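Local coordinates for xyloglucan-specific endo-beta-1,4-glucanase (Uncultured bacterium, PDB 4W88), which hydrolyses internal beta-1,4-glucosidic bonds in the backbone of xyloglucan, as a family 5 glycoside hydrolase from a rumen metagenome, at residues W109-P114 with R151-A156. The protein carries 1 engineered substitution. Numbering follows the deposited sequence.
With GAL (beta-D-galactopyranose), chain C.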
loop_
_atom_site.group_PDB
_atom_site.type_symbol
_atom_site.label_atom_id
_atom_site.label_comp_id
_atom_site.label_asym_id
_atom_site.label_seq_id
_atom_site.Cartn_x
_atom_site.Cartn_y
_atom_site.Cartn_z
ATOM N N TRP A 109 4.226 -8.544 15.696
ATOM C CA TRP A 109 3.535 -9.796 15.814
ATOM C C TRP A 109 3.311 -10.541 14.494
ATOM O O TRP A 109 3.090 -11.771 14.506
ATOM C CB TRP A 109 2.158 -9.510 16.441
ATOM C CG TRP A 109 1.303 -8.531 15.640
ATOM C CD1 TRP A 109 1.320 -7.200 15.713
ATOM C CD2 TRP A 109 0.319 -8.892 14.646
ATOM N NE1 TRP A 109 0.412 -6.672 14.798
ATOM C CE2 TRP A 109 -0.221 -7.704 14.151
ATOM C CE3 TRP A 109 -0.121 -10.109 14.116
ATOM C CZ2 TRP A 109 -1.154 -7.678 13.163
ATOM C CZ3 TRP A 109 -1.079 -10.098 13.127
ATOM C CH2 TRP A 109 -1.592 -8.867 12.657
ATOM N N LEU A 110 3.348 -9.806 13.364
ATOM C CA LEU A 110 2.974 -10.381 12.073
ATOM C C LEU A 110 4.207 -11.016 11.404
ATOM O O LEU A 110 4.830 -10.433 10.503
ATOM C CB LEU A 110 2.268 -9.390 11.165
ATOM C CG LEU A 110 1.261 -9.985 10.183
ATOM C CD1 LEU A 110 0.568 -8.891 9.372
ATOM C CD2 LEU A 110 1.883 -10.966 9.206
ATOM N N LYS A 111 4.607 -12.159 11.940
ATOM C CA LYS A 111 5.758 -12.946 11.482
ATOM C C LYS A 111 5.162 -14.256 10.986
ATOM O O LYS A 111 4.500 -14.968 11.761
ATOM C CB LYS A 111 6.718 -13.189 12.609
ATOM C CG LYS A 111 7.061 -11.926 13.340
ATOM C CD LYS A 111 8.405 -11.470 13.065
ATOM C CE LYS A 111 8.859 -10.281 13.875
ATOM N NZ LYS A 111 10.020 -9.618 13.195
ATOM N N THR A 112 5.333 -14.563 9.686
ATOM C CA THR A 112 4.563 -15.641 9.031
ATOM C C THR A 112 5.095 -17.058 9.292
ATOM O O THR A 112 5.576 -17.703 8.403
ATOM C CB THR A 112 4.486 -15.373 7.519
ATOM O OG1 THR A 112 5.779 -15.147 7.016
ATOM C CG2 THR A 112 3.596 -14.199 7.275
ATOM N N ASP A 113 5.056 -17.480 10.545
ATOM C CA ASP A 113 5.362 -18.831 10.907
ATOM C C ASP A 113 4.117 -19.656 10.763
ATOM O O ASP A 113 3.131 -19.453 11.467
ATOM C CB ASP A 113 5.899 -18.854 12.330
ATOM C CG ASP A 113 6.186 -20.241 12.830
ATOM O OD1 ASP A 113 5.891 -21.276 12.142
ATOM O OD2 ASP A 113 6.702 -20.273 13.951
ATOM N N PRO A 114 4.141 -20.635 9.847
ATOM C CA PRO A 114 2.895 -21.412 9.634
ATOM C C PRO A 114 2.413 -22.159 10.887
ATOM O O PRO A 114 1.232 -22.436 11.045
ATOM C CB PRO A 114 3.324 -22.420 8.541
ATOM C CG PRO A 114 4.392 -21.705 7.810
ATOM C CD PRO A 114 5.183 -21.024 8.888
ATOM N N ARG A 151 5.291 -11.280 5.905
ATOM C CA ARG A 151 6.447 -12.111 5.634
ATOM C C ARG A 151 7.119 -12.504 6.947
ATOM O O ARG A 151 6.673 -12.063 8.018
ATOM C CB ARG A 151 7.470 -11.372 4.721
ATOM C CG ARG A 151 8.050 -10.118 5.382
ATOM C CD ARG A 151 8.719 -9.113 4.429
ATOM N NE ARG A 151 9.412 -8.062 5.173
ATOM C CZ ARG A 151 8.868 -6.994 5.744
ATOM N NH1 ARG A 151 7.591 -6.777 5.708
ATOM N NH2 ARG A 151 9.623 -6.106 6.363
HETATM N N MSE A 152 8.211 -13.275 6.858
HETATM C CA MSE A 152 9.070 -13.580 8.013
HETATM C C MSE A 152 10.372 -12.788 7.753
HETATM O O MSE A 152 11.258 -13.229 6.965
HETATM C CB MSE A 152 9.385 -15.087 8.111
HETATM C CG MSE A 152 10.455 -15.349 9.171
HETATM SE SE MSE A 152 9.655 -15.139 10.941
HETATM C CE MSE A 152 10.212 -13.303 11.267
ATOM N N ALA A 153 10.504 -11.646 8.403
ATOM C CA ALA A 153 11.701 -10.837 8.233
ATOM C C ALA A 153 12.935 -11.621 8.624
ATOM O O ALA A 153 12.960 -12.322 9.659
ATOM C CB ALA A 153 11.619 -9.483 8.992
ATOM N N GLY A 154 13.937 -11.519 7.748
ATOM C CA GLY A 154 15.220 -12.180 7.902
ATOM C C GLY A 154 15.302 -13.579 7.329
ATOM O O GLY A 154 16.368 -14.136 7.310
ATOM N N SER A 155 14.200 -14.105 6.797
ATOM C CA SER A 155 14.208 -15.436 6.223
ATOM C C SER A 155 14.801 -15.428 4.835
ATOM O O SER A 155 14.828 -14.394 4.180
ATOM C CB SER A 155 12.799 -15.985 6.207
ATOM O OG SER A 155 11.896 -15.239 5.353
ATOM N N ALA A 156 15.316 -16.580 4.406
ATOM C CA ALA A 156 15.939 -16.706 3.111
ATOM C C ALA A 156 15.070 -16.152 1.995
ATOM O O ALA A 156 15.598 -15.541 1.066
ATOM C CB ALA A 156 16.314 -18.157 2.843
HETATM C C1 GAL C . 16.486 -6.593 5.010
HETATM C C2 GAL C . 16.185 -8.038 5.513
HETATM C C3 GAL C . 17.415 -8.322 6.396
HETATM C C4 GAL C . 18.703 -8.286 5.561
HETATM C C5 GAL C . 18.839 -6.826 5.153
HETATM C C6 GAL C . 20.174 -6.494 4.543
HETATM O O2 GAL C . 15.088 -8.288 6.381
HETATM O O3 GAL C . 17.271 -9.500 7.152
HETATM O O4 GAL C . 18.615 -9.156 4.440
HETATM O O5 GAL C . 17.735 -6.551 4.297
HETATM O O6 GAL C . 20.333 -5.117 4.584
#
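Thr-112 N donates to Arg-151 O at 3.3 Å. The N-H points fairly well at the oxygen (151°), but the donor stands above the carbonyl plane, 62° out of it. The Thr-112 side chain lies against the same peptide. With chi1 at 52°, OG1 sits between its own backbone N and carbonyl carbon, and CG2 goes beside the N. CG2 thereby comes 3.6 Å from Arg-151 N. OG1 lies close over the Arg-151 to Met-152 peptide without bonding to it; it pairs with Glu-166 of helix 164-182, while Met-152 N pairs with Tyr-198. Replacing Thr-112 with an alanine is likely to leave Glu-166 without this hydroxyl partner and open a gap beside the Arg-151 peptide. Met-152 is a selenomethionine modelled in two conformers. In the one described, its bent chain turns SE toward Lys-111 CB, a detail that is doubtful because a second copy exists. The two loops follow strands 97-101 and 142-145, neighbours in the eightfold beta/alpha (TIM) barrel, so the contact joins adjacent loops on the substrate side. Beyond it, residues Met-152 to Ser-155 form a type II beta turn. Met-152 O takes both Ser-155 N (3.1 Å) and Ser-155 OG (2.7 Å), the hydroxyl lying in the carbonyl plane on a lone pair. Gly-154, at positive phi, brings its CA to 3.5 Å from O3 of the galactose. CB of Arg-151 points away from the 109-114 loop. Its NE forms a salt bridge with Glu-158, which also bonds Gly-154 N and the galactose.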